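UPF0062 protein MJ1593 (Methanocaldococcus jannaschii, PDB 2YX5) is of unconfirmed function but belongs to the PurS family of small alpha+beta proteins, forming a four-chain assembly in which a beta-sheet continues from one subunit into another. Local coordinates at residues M1-K12 against V71-I82; L15-Q23 against N33-K41. One frame throughout, in Å; residues are numbered along the deposited sequence.

Contact 1. Residues M1-K12 against V71-I82; sequences MYKATVIIKLKK and VIHDYEIKVEKI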
loop_
_atom_site.group_PDB
_atom_site.type_symbol
_atom_site.label_atom_id
_atom_site.label_comp_id
_atom_site.label_asym_id
_atom_site.label_seq_id
_atom_site.Cartn_x
_atom_site.Cartn_y
_atom_site.Cartn_z
ATOM N N MET A 1 3.528 28.408 -8.017
ATOM C CA MET A 1 3.515 27.126 -7.263
ATOM C C MET A 1 2.086 26.687 -6.980
ATOM O O MET A 1 1.244 27.456 -6.490
ATOM C CB MET A 1 4.290 27.266 -5.953
ATOM C CG MET A 1 4.947 25.980 -5.511
ATOM S SD MET A 1 5.962 25.310 -6.848
ATOM C CE MET A 1 7.572 26.089 -6.525
ATOM N N TYR A 2 1.820 25.433 -7.313
ATOM C CA TYR A 2 0.501 24.865 -7.119
ATOM C C TYR A 2 0.609 23.493 -6.472
ATOM O O TYR A 2 1.616 22.777 -6.630
ATOM C CB TYR A 2 -0.228 24.714 -8.460
ATOM C CG TYR A 2 -0.178 25.922 -9.378
ATOM C CD1 TYR A 2 -1.305 26.728 -9.576
ATOM C CD2 TYR A 2 0.988 26.231 -10.084
ATOM C CE1 TYR A 2 -1.269 27.806 -10.458
ATOM C CE2 TYR A 2 1.035 27.301 -10.963
ATOM C CZ TYR A 2 -0.090 28.083 -11.148
ATOM O OH TYR A 2 -0.016 29.134 -12.030
ATOM N N LYS A 3 -0.452 23.151 -5.745
ATOM C CA LYS A 3 -0.571 21.876 -5.077
ATOM C C LYS A 3 -1.691 21.095 -5.759
ATOM O O LYS A 3 -2.859 21.469 -5.681
ATOM C CB LYS A 3 -0.895 22.076 -3.592
ATOM C CG LYS A 3 -1.271 20.783 -2.859
ATOM C CD LYS A 3 -1.581 21.005 -1.385
ATOM C CE LYS A 3 -2.217 19.772 -0.785
ATOM N NZ LYS A 3 -2.248 19.823 0.692
ATOM N N ALA A 4 -1.339 20.020 -6.448
ATOM C CA ALA A 4 -2.354 19.217 -7.093
ATOM C C ALA A 4 -2.634 18.041 -6.177
ATOM O O ALA A 4 -1.718 17.404 -5.652
ATOM C CB ALA A 4 -1.875 18.727 -8.449
ATOM N N THR A 5 -3.903 17.760 -5.959
ATOM C CA THR A 5 -4.253 16.645 -5.116
ATOM C C THR A 5 -4.860 15.538 -5.979
ATOM O O THR A 5 -5.867 15.757 -6.657
ATOM C CB THR A 5 -5.236 17.097 -4.024
ATOM O OG1 THR A 5 -4.603 18.102 -3.225
ATOM C CG2 THR A 5 -5.639 15.921 -3.130
ATOM N N VAL A 6 -4.233 14.359 -5.979
ATOM C CA VAL A 6 -4.764 13.248 -6.757
ATOM C C VAL A 6 -5.318 12.157 -5.830
ATOM O O VAL A 6 -4.592 11.623 -4.997
ATOM C CB VAL A 6 -3.685 12.623 -7.663
ATOM C CG1 VAL A 6 -4.299 11.572 -8.591
ATOM C CG2 VAL A 6 -3.017 13.696 -8.468
ATOM N N ILE A 7 -6.610 11.864 -5.952
ATOM C CA ILE A 7 -7.225 10.803 -5.168
ATOM C C ILE A 7 -7.396 9.650 -6.130
ATOM O O ILE A 7 -7.941 9.831 -7.214
ATOM C CB ILE A 7 -8.624 11.138 -4.650
ATOM C CG1 ILE A 7 -8.561 12.158 -3.525
ATOM C CG2 ILE A 7 -9.279 9.891 -4.155
ATOM C CD1 ILE A 7 -8.254 13.545 -4.001
ATOM N N ILE A 8 -6.905 8.477 -5.742
ATOM C CA ILE A 8 -7.012 7.291 -6.571
ATOM C C ILE A 8 -7.734 6.184 -5.810
ATOM O O ILE A 8 -7.388 5.871 -4.676
ATOM C CB ILE A 8 -5.651 6.769 -6.974
ATOM C CG1 ILE A 8 -4.901 7.845 -7.755
ATOM C CG2 ILE A 8 -5.822 5.507 -7.803
ATOM C CD1 ILE A 8 -3.537 7.397 -8.278
ATOM N N LYS A 9 -8.742 5.604 -6.444
ATOM C CA LYS A 9 -9.519 4.535 -5.837
ATOM C C LYS A 9 -9.727 3.417 -6.860
ATOM O O LYS A 9 -9.339 3.537 -8.027
ATOM C CB LYS A 9 -10.886 5.083 -5.383
ATOM C CG LYS A 9 -11.533 5.949 -6.458
ATOM C CD LYS A 9 -12.910 6.463 -6.077
ATOM C CE LYS A 9 -13.516 7.354 -7.185
ATOM N NZ LYS A 9 -12.790 8.649 -7.398
ATOM N N LEU A 10 -10.326 2.322 -6.416
ATOM C CA LEU A 10 -10.613 1.228 -7.323
ATOM C C LEU A 10 -11.849 1.648 -8.111
ATOM O O LEU A 10 -12.639 2.472 -7.638
ATOM C CB LEU A 10 -10.918 -0.048 -6.550
ATOM C CG LEU A 10 -9.760 -0.731 -5.839
ATOM C CD1 LEU A 10 -10.245 -2.009 -5.151
ATOM C CD2 LEU A 10 -8.684 -1.042 -6.846
ATOM N N LYS A 11 -12.003 1.101 -9.314
ATOM C CA LYS A 11 -13.165 1.399 -10.143
ATOM C C LYS A 11 -14.439 1.246 -9.293
ATOM O O LYS A 11 -14.486 0.442 -8.352
ATOM C CB LYS A 11 -13.210 0.439 -11.346
ATOM C CG LYS A 11 -12.511 0.936 -12.616
ATOM C CD LYS A 11 -13.456 1.810 -13.460
ATOM C CE LYS A 11 -12.844 2.268 -14.800
ATOM N NZ LYS A 11 -11.955 3.466 -14.688
ATOM N N LYS A 12 -15.465 2.030 -9.605
ATOM C CA LYS A 12 -16.712 1.939 -8.863
ATOM C C LYS A 12 -17.318 0.578 -9.150
ATOM O O LYS A 12 -17.504 0.204 -10.310
ATOM C CB LYS A 12 -17.690 3.033 -9.292
ATOM C CG LYS A 12 -18.977 3.051 -8.472
ATOM C CD LYS A 12 -19.932 4.145 -8.929
ATOM C CE LYS A 12 -20.401 3.945 -10.377
ATOM N NZ LYS A 12 -21.269 2.744 -10.554
ATOM N N VAL A 71 -8.113 0.726 -16.178
ATOM C CA VAL A 71 -8.809 -0.553 -16.116
ATOM C C VAL A 71 -9.273 -0.891 -14.697
ATOM O O VAL A 71 -10.397 -1.348 -14.504
ATOM C CB VAL A 71 -7.919 -1.678 -16.639
ATOM C CG1 VAL A 71 -8.623 -3.029 -16.472
ATOM C CG2 VAL A 71 -7.605 -1.433 -18.095
ATOM N N ILE A 72 -8.411 -0.638 -13.713
ATOM C CA ILE A 72 -8.707 -0.933 -12.301
ATOM C C ILE A 72 -8.830 0.305 -11.410
ATOM O O ILE A 72 -9.174 0.200 -10.229
ATOM C CB ILE A 72 -7.587 -1.778 -11.684
ATOM C CG1 ILE A 72 -6.273 -0.982 -11.737
ATOM C CG2 ILE A 72 -7.446 -3.081 -12.451
ATOM C CD1 ILE A 72 -5.046 -1.680 -11.158
ATOM N N HIS A 73 -8.560 1.474 -11.980
ATOM C CA HIS A 73 -8.561 2.703 -11.203
ATOM C C HIS A 73 -9.444 3.822 -11.663
ATOM O O HIS A 73 -9.655 4.022 -12.851
ATOM C CB HIS A 73 -7.141 3.271 -11.138
ATOM C CG HIS A 73 -6.168 2.405 -10.417
ATOM N ND1 HIS A 73 -4.860 2.264 -10.825
ATOM C CD2 HIS A 73 -6.287 1.691 -9.274
ATOM C CE1 HIS A 73 -4.215 1.507 -9.964
ATOM N NE2 HIS A 73 -5.057 1.147 -9.011
ATOM N N ASP A 74 -9.936 4.561 -10.682
ATOM C CA ASP A 74 -10.732 5.750 -10.913
ATOM C C ASP A 74 -9.884 6.782 -10.182
ATOM O O ASP A 74 -9.169 6.428 -9.236
ATOM C CB ASP A 74 -12.118 5.644 -10.268
ATOM C CG ASP A 74 -13.168 5.073 -11.219
ATOM O OD1 ASP A 74 -12.928 5.050 -12.450
ATOM O OD2 ASP A 74 -14.245 4.661 -10.729
ATOM N N TYR A 75 -9.918 8.035 -10.621
ATOM C CA TYR A 75 -9.128 9.059 -9.945
ATOM C C TYR A 75 -9.735 10.432 -10.139
ATOM O O TYR A 75 -10.533 10.630 -11.040
ATOM C CB TYR A 75 -7.670 9.029 -10.451
ATOM C CG TYR A 75 -7.510 9.419 -11.894
ATOM C CD1 TYR A 75 -7.501 10.762 -12.280
ATOM C CD2 TYR A 75 -7.399 8.453 -12.886
ATOM C CE1 TYR A 75 -7.386 11.134 -13.624
ATOM C CE2 TYR A 75 -7.283 8.810 -14.243
ATOM C CZ TYR A 75 -7.275 10.149 -14.606
ATOM O OH TYR A 75 -7.131 10.500 -15.939
ATOM N N GLU A 76 -9.389 11.364 -9.262
ATOM C CA GLU A 76 -9.871 12.726 -9.376
ATOM C C GLU A 76 -8.769 13.694 -8.979
ATOM O O GLU A 76 -7.953 13.385 -8.117
ATOM C CB GLU A 76 -11.134 12.944 -8.548
ATOM C CG GLU A 76 -11.113 12.422 -7.136
ATOM C CD GLU A 76 -12.419 12.733 -6.399
ATOM O OE1 GLU A 76 -12.720 13.940 -6.216
ATOM O OE2 GLU A 76 -13.137 11.774 -6.010
ATOM N N ILE A 77 -8.757 14.865 -9.624
ATOM C CA ILE A 77 -7.731 15.884 -9.407
ATOM C C ILE A 77 -8.196 17.277 -8.975
ATOM O O ILE A 77 -9.022 17.911 -9.632
ATOM C CB ILE A 77 -6.886 16.052 -10.700
ATOM C CG1 ILE A 77 -6.370 14.681 -11.160
ATOM C CG2 ILE A 77 -5.740 17.027 -10.459
ATOM C CD1 ILE A 77 -6.060 14.613 -12.641
ATOM N N LYS A 78 -7.637 17.755 -7.875
ATOM C CA LYS A 78 -7.937 19.080 -7.349
ATOM C C LYS A 78 -6.631 19.873 -7.418
ATOM O O LYS A 78 -5.581 19.382 -7.012
ATOM C CB LYS A 78 -8.412 18.980 -5.899
ATOM C CG LYS A 78 -9.652 18.107 -5.733
ATOM C CD LYS A 78 -9.760 17.485 -4.334
ATOM C CE LYS A 78 -10.892 16.452 -4.279
ATOM N NZ LYS A 78 -10.957 15.734 -2.978
ATOM N N VAL A 79 -6.694 21.088 -7.949
ATOM C CA VAL A 79 -5.501 21.927 -8.062
ATOM C C VAL A 79 -5.724 23.243 -7.322
ATOM O O VAL A 79 -6.683 23.963 -7.591
ATOM C CB VAL A 79 -5.157 22.223 -9.559
ATOM C CG1 VAL A 79 -3.966 23.152 -9.658
ATOM C CG2 VAL A 79 -4.871 20.935 -10.287
ATOM N N GLU A 80 -4.849 23.537 -6.371
ATOM C CA GLU A 80 -4.941 24.771 -5.619
ATOM C C GLU A 80 -3.658 25.544 -5.796
ATOM O O GLU A 80 -2.574 24.962 -5.729
ATOM C CB GLU A 80 -5.128 24.490 -4.137
ATOM C CG GLU A 80 -6.454 23.881 -3.765
ATOM C CD GLU A 80 -6.560 23.672 -2.269
ATOM O OE1 GLU A 80 -5.669 22.992 -1.710
ATOM O OE2 GLU A 80 -7.525 24.192 -1.656
ATOM N N LYS A 81 -3.771 26.847 -6.031
ATOM C CA LYS A 81 -2.574 27.667 -6.173
ATOM C C LYS A 81 -2.034 27.979 -4.790
ATOM O O LYS A 81 -2.790 28.360 -3.889
ATOM C CB LYS A 81 -2.867 28.987 -6.884
ATOM C CG LYS A 81 -1.677 29.949 -6.830
ATOM C CD LYS A 81 -1.873 31.190 -7.683
ATOM C CE LYS A 81 -0.684 32.124 -7.548
ATOM N NZ LYS A 81 0.598 31.432 -7.878
ATOM N N ILE A 82 -0.729 27.806 -4.618
ATOM C CA ILE A 82 -0.108 28.091 -3.335
ATOM C C ILE A 82 0.066 29.591 -3.311
ATOM O O ILE A 82 0.691 30.180 -4.207
ATOM C CB ILE A 82 1.241 27.398 -3.192
ATOM C CG1 ILE A 82 1.048 25.885 -3.275
ATOM C CG2 ILE A 82 1.865 27.766 -1.849
ATOM C CD1 ILE A 82 2.282 25.149 -3.685
#
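Ile8 and His73 meet near one end of an antiparallel strand pair, in which strands 2-10 and 73-81 run side by side as the central and one outer strand of the three that this chain gives to the sheet, their axes at 164°. The CG2 methyl of Ile8 sits over one face of the imidazole, 4.3 Å from the ring centroid, a CH-pi contact offset toward the rim. Ile72 CG1 lies over the centre of the opposite face, and ND1 is bonded to Asn69 N, which helps to fix the ring's rotation.

Down the strands the pairs alternate between two faces. Ala4 and Val79 join methyl to methyl, CB to CG2 at 4.2 Å, while Ile8 CG1 touches Tyr75 CB; this face is covered by helix 52-67, where Val59 touches both Ala4 and Ile77. Tyr2 closes the row, its CD1 resting 3.8 Å from Lys81 CB.

Charged chains predominate in the cross-strand pairs of the other face. The first torsion of Lys9 (chi1 46°) places CG between the backbone N and the carbonyl carbon, and the chain runs over Asp74 CB to reach Glu76 OE2 with NZ, a weak salt bridge of 3.4 Å. Between the strands the backbone bonds are regular, as in Lys3 N to Glu80 O at 2.8 Å.

Just past the end of strand 2-10, Lys11 crosses Asp74 at about a right angle. Its ammonium is held by the carbonyls of Pro70 and His73 as well as by the carboxylate, so three oxygens grip one nitrogen. Asp74 OD1 receives Lys11 NZ on its syn side at 2.9 Å, though well out of the carboxylate plane, whereas OD2 takes Lys12 N from above that plane at 3.1 Å.

Contact 2. Residues L15-Q23 against N33-K41; sequences LNPEGRTIQ and NVKEVQTYK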
loop_
_atom_site.group_PDB
_atom_site.type_symbol
_atom_site.label_atom_id
_atom_site.label_comp_id
_atom_site.label_asym_id
_atom_site.label_seq_id
_atom_site.Cartn_x
_atom_site.Cartn_y
_atom_site.Cartn_z
ATOM N N LEU A 15 -14.981 -4.624 -5.412
ATOM C CA LEU A 15 -14.849 -4.780 -3.981
ATOM C C LEU A 15 -13.385 -4.554 -3.606
ATOM O O LEU A 15 -12.460 -4.935 -4.331
ATOM C CB LEU A 15 -15.345 -6.160 -3.535
ATOM C CG LEU A 15 -16.871 -6.331 -3.643
ATOM C CD1 LEU A 15 -17.270 -7.719 -3.210
ATOM C CD2 LEU A 15 -17.585 -5.304 -2.770
ATOM N N ASN A 16 -13.197 -3.896 -2.472
ATOM C CA ASN A 16 -11.882 -3.572 -1.961
ATOM C C ASN A 16 -11.582 -4.307 -0.656
ATOM O O ASN A 16 -12.112 -3.983 0.417
ATOM C CB ASN A 16 -11.766 -2.050 -1.776
ATOM C CG ASN A 16 -10.438 -1.618 -1.159
ATOM O OD1 ASN A 16 -9.408 -2.286 -1.298
ATOM N ND2 ASN A 16 -10.460 -0.474 -0.488
ATOM N N PRO A 17 -10.711 -5.314 -0.746
ATOM C CA PRO A 17 -10.296 -6.129 0.396
ATOM C C PRO A 17 -9.809 -5.281 1.577
ATOM O O PRO A 17 -10.040 -5.635 2.736
ATOM C CB PRO A 17 -9.179 -6.997 -0.189
ATOM C CG PRO A 17 -9.605 -7.157 -1.628
ATOM C CD PRO A 17 -10.063 -5.763 -1.992
ATOM N N GLU A 18 -9.134 -4.167 1.292
ATOM C CA GLU A 18 -8.636 -3.336 2.385
ATOM C C GLU A 18 -9.810 -2.735 3.180
ATOM O O GLU A 18 -9.837 -2.810 4.399
ATOM C CB GLU A 18 -7.732 -2.207 1.881
ATOM C CG GLU A 18 -6.907 -1.578 3.019
ATOM C CD GLU A 18 -6.188 -0.305 2.596
ATOM O OE1 GLU A 18 -6.172 -0.032 1.369
ATOM O OE2 GLU A 18 -5.638 0.415 3.475
ATOM N N GLY A 19 -10.786 -2.181 2.470
ATOM C CA GLY A 19 -11.916 -1.588 3.153
ATOM C C GLY A 19 -12.659 -2.611 3.992
ATOM O O GLY A 19 -12.954 -2.389 5.191
ATOM N N ARG A 20 -12.955 -3.743 3.360
ATOM C CA ARG A 20 -13.665 -4.813 4.029
ATOM C C ARG A 20 -12.924 -5.292 5.268
ATOM O O ARG A 20 -13.525 -5.526 6.312
ATOM C CB ARG A 20 -13.885 -5.957 3.048
ATOM C CG ARG A 20 -14.801 -5.539 1.904
ATOM C CD ARG A 20 -14.549 -6.363 0.663
ATOM N NE ARG A 20 -14.631 -7.788 0.948
ATOM C CZ ARG A 20 -15.764 -8.454 1.163
ATOM N NH1 ARG A 20 -16.935 -7.820 1.125
ATOM N NH2 ARG A 20 -15.723 -9.762 1.403
ATOM N N THR A 21 -11.610 -5.392 5.159
ATOM C CA THR A 21 -10.797 -5.853 6.266
ATOM C C THR A 21 -10.831 -4.886 7.424
ATOM O O THR A 21 -10.959 -5.280 8.584
ATOM C CB THR A 21 -9.346 -6.039 5.823
ATOM O OG1 THR A 21 -9.321 -6.995 4.768
ATOM C CG2 THR A 21 -8.467 -6.521 6.979
ATOM N N ILE A 22 -10.691 -3.617 7.113
ATOM C CA ILE A 22 -10.705 -2.626 8.151
ATOM C C ILE A 22 -12.037 -2.653 8.887
ATOM O O ILE A 22 -12.070 -2.596 10.116
ATOM C CB ILE A 22 -10.426 -1.239 7.567
ATOM C CG1 ILE A 22 -8.969 -1.197 7.094
ATOM C CG2 ILE A 22 -10.715 -0.170 8.602
ATOM C CD1 ILE A 22 -8.556 0.052 6.370
ATOM N N GLN A 23 -13.127 -2.767 8.130
ATOM C CA GLN A 23 -14.450 -2.800 8.724
ATOM C C GLN A 23 -14.563 -3.935 9.737
ATOM O O GLN A 23 -14.842 -3.714 10.924
ATOM C CB GLN A 23 -15.501 -2.997 7.647
ATOM C CG GLN A 23 -16.922 -2.793 8.123
ATOM C CD GLN A 23 -17.899 -3.389 7.155
ATOM O OE1 GLN A 23 -17.999 -4.602 7.046
ATOM N NE2 GLN A 23 -18.612 -2.545 6.425
ATOM N N ASN A 33 -20.494 0.409 15.663
ATOM C CA ASN A 33 -21.047 1.639 15.064
ATOM C C ASN A 33 -20.571 1.739 13.615
ATOM O O ASN A 33 -21.324 2.252 12.718
ATOM C CB ASN A 33 -20.491 2.859 15.808
ATOM C CG ASN A 33 -21.428 3.319 16.850
ATOM O OD1 ASN A 33 -22.677 3.278 16.616
ATOM N ND2 ASN A 33 -20.907 3.766 18.012
ATOM N N VAL A 34 -19.327 1.295 13.387
ATOM C CA VAL A 34 -18.743 1.345 12.054
ATOM C C VAL A 34 -19.552 0.458 11.139
ATOM O O VAL A 34 -19.654 -0.757 11.335
ATOM C CB VAL A 34 -17.261 0.914 12.061
ATOM C CG1 VAL A 34 -16.674 1.036 10.652
ATOM C CG2 VAL A 34 -16.476 1.794 13.039
ATOM N N LYS A 35 -20.144 1.085 10.132
ATOM C CA LYS A 35 -20.979 0.359 9.201
ATOM C C LYS A 35 -20.338 0.066 7.856
ATOM O O LYS A 35 -20.720 -0.885 7.178
ATOM C CB LYS A 35 -22.297 1.119 9.009
ATOM C CG LYS A 35 -23.227 1.011 10.215
ATOM C CD LYS A 35 -23.690 -0.431 10.410
ATOM C CE LYS A 35 -24.661 -0.568 11.571
ATOM N NZ LYS A 35 -25.382 -1.868 11.517
ATOM N N GLU A 36 -19.357 0.874 7.476
ATOM C CA GLU A 36 -18.704 0.688 6.197
ATOM C C GLU A 36 -17.393 1.460 6.119
ATOM O O GLU A 36 -17.290 2.564 6.648
ATOM C CB GLU A 36 -19.649 1.152 5.105
ATOM C CG GLU A 36 -19.097 1.081 3.716
ATOM C CD GLU A 36 -20.148 1.454 2.704
ATOM O OE1 GLU A 36 -21.249 0.866 2.767
ATOM O OE2 GLU A 36 -19.883 2.327 1.853
ATOM N N VAL A 37 -16.386 0.867 5.479
ATOM C CA VAL A 37 -15.097 1.541 5.329
ATOM C C VAL A 37 -14.622 1.513 3.880
ATOM O O VAL A 37 -14.861 0.558 3.168
ATOM C CB VAL A 37 -14.010 0.907 6.201
ATOM C CG1 VAL A 37 -12.664 1.556 5.867
ATOM C CG2 VAL A 37 -14.361 1.060 7.686
ATOM N N GLN A 38 -13.959 2.571 3.447
ATOM C CA GLN A 38 -13.456 2.636 2.088
ATOM C C GLN A 38 -12.075 3.267 2.193
ATOM O O GLN A 38 -11.847 4.061 3.097
ATOM C CB GLN A 38 -14.378 3.492 1.203
ATOM C CG GLN A 38 -14.879 2.778 -0.073
ATOM C CD GLN A 38 -13.745 2.312 -1.031
ATOM O OE1 GLN A 38 -12.894 1.483 -0.666
ATOM N NE2 GLN A 38 -13.749 2.844 -2.262
ATOM N N THR A 39 -11.158 2.901 1.299
ATOM C CA THR A 39 -9.810 3.451 1.330
ATOM C C THR A 39 -9.361 4.011 -0.011
ATOM O O THR A 39 -9.810 3.576 -1.063
ATOM C CB THR A 39 -8.790 2.412 1.836
ATOM O OG1 THR A 39 -8.863 1.235 1.036
ATOM C CG2 THR A 39 -9.088 2.043 3.280
ATOM N N TYR A 40 -8.460 4.985 0.051
ATOM C CA TYR A 40 -7.969 5.687 -1.129
ATOM C C TYR A 40 -6.520 6.038 -0.947
ATOM O O TYR A 40 -6.010 6.119 0.167
ATOM C CB TYR A 40 -8.703 7.020 -1.297
ATOM C CG TYR A 40 -10.189 6.934 -1.226
ATOM C CD1 TYR A 40 -10.928 6.575 -2.351
ATOM C CD2 TYR A 40 -10.869 7.180 -0.030
ATOM C CE1 TYR A 40 -12.317 6.458 -2.301
ATOM C CE2 TYR A 40 -12.267 7.066 0.039
ATOM C CZ TYR A 40 -12.989 6.703 -1.107
ATOM O OH TYR A 40 -14.369 6.565 -1.089
ATOM N N LYS A 41 -5.859 6.290 -2.056
ATOM C CA LYS A 41 -4.484 6.701 -1.978
ATOM C C LYS A 41 -4.545 8.196 -2.296
ATOM O O LYS A 41 -5.193 8.623 -3.251
ATOM C CB LYS A 41 -3.617 5.957 -3.004
ATOM C CG LYS A 41 -2.104 6.066 -2.750
ATOM C CD LYS A 41 -1.771 5.464 -1.378
ATOM C CE LYS A 41 -0.311 5.616 -0.966
ATOM N NZ LYS A 41 -0.199 5.384 0.515
#
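Lys35 and Gln23 begin the contact between helix 17-28 and the first half of strand 34-47, a helix packed on a beta strand with an asparagine N-cap at its start. The extended Gln23 chain brings NE2 to 2.8 Å from Lys35 O, but the N-H points poorly and the approach is no hydrogen bond; the same nitrogen lies close to Glu36 CA.

At Val37 the contact turns apolar. CG1 meets Ile22 CG2 at 3.8 Å, the two chains crossing at about a right angle, and CG2 leans on the CA of Gln23. Gly19 has no side chain to hold the helix off, and its carbonyl oxygen comes to 3.6 Å from Val37 CB.

Gln38 starts with its side chain leading away from the helix, yet the bend at chi2 (-60°) returns the amide, and OE1 accepts from two donors. Asn16 ND2 arrives nearly straight on the C=O line at 3.1 Å, with the two amide planes 77° apart, while Thr39 N comes from above the plane of that carbonyl.

Thr39 next turns CB toward the helix: its CG2 and Ile22 CD1 approach tip to tip at 3.7 Å, and OG1 makes a weak bond to Glu18 OE1. Residues of 34-41 also pair antiparallel with a strand of the third subunit, so the sheet runs on across the interface, and Lys41 of that subunit forms a long, weak ion pair with Glu18.

Asn16 therefore works in both directions. OD1 caps the helix by accepting from Glu18 N at 3.2 Å, and ND2 sends its remaining hydrogen to Thr39 OG1, 2.8 Å away and within 1° of the asparagine amide plane.

In the fold
Contact 1 joins two neighbouring strands of the sheet near the middle of the chain, whereas contact 2, about 20 Å away between centres, sets a helix on the remaining strand farther out. Both are partly buried, but contact 1 buries about 1257 Å² and contact 2 about 415 Å². Regular backbone bonding dominates the first, with charged pairs on one face; the second relies on side-chain amides, a hydroxyl and a small apolar patch. They share the sheet: Ile8 N probably bonds Lys41 O at 3.0 Å, and Lys9 packs on Tyr40. Both touch the second subunit, while the third subunit continues the sheet from the strand of contact 2.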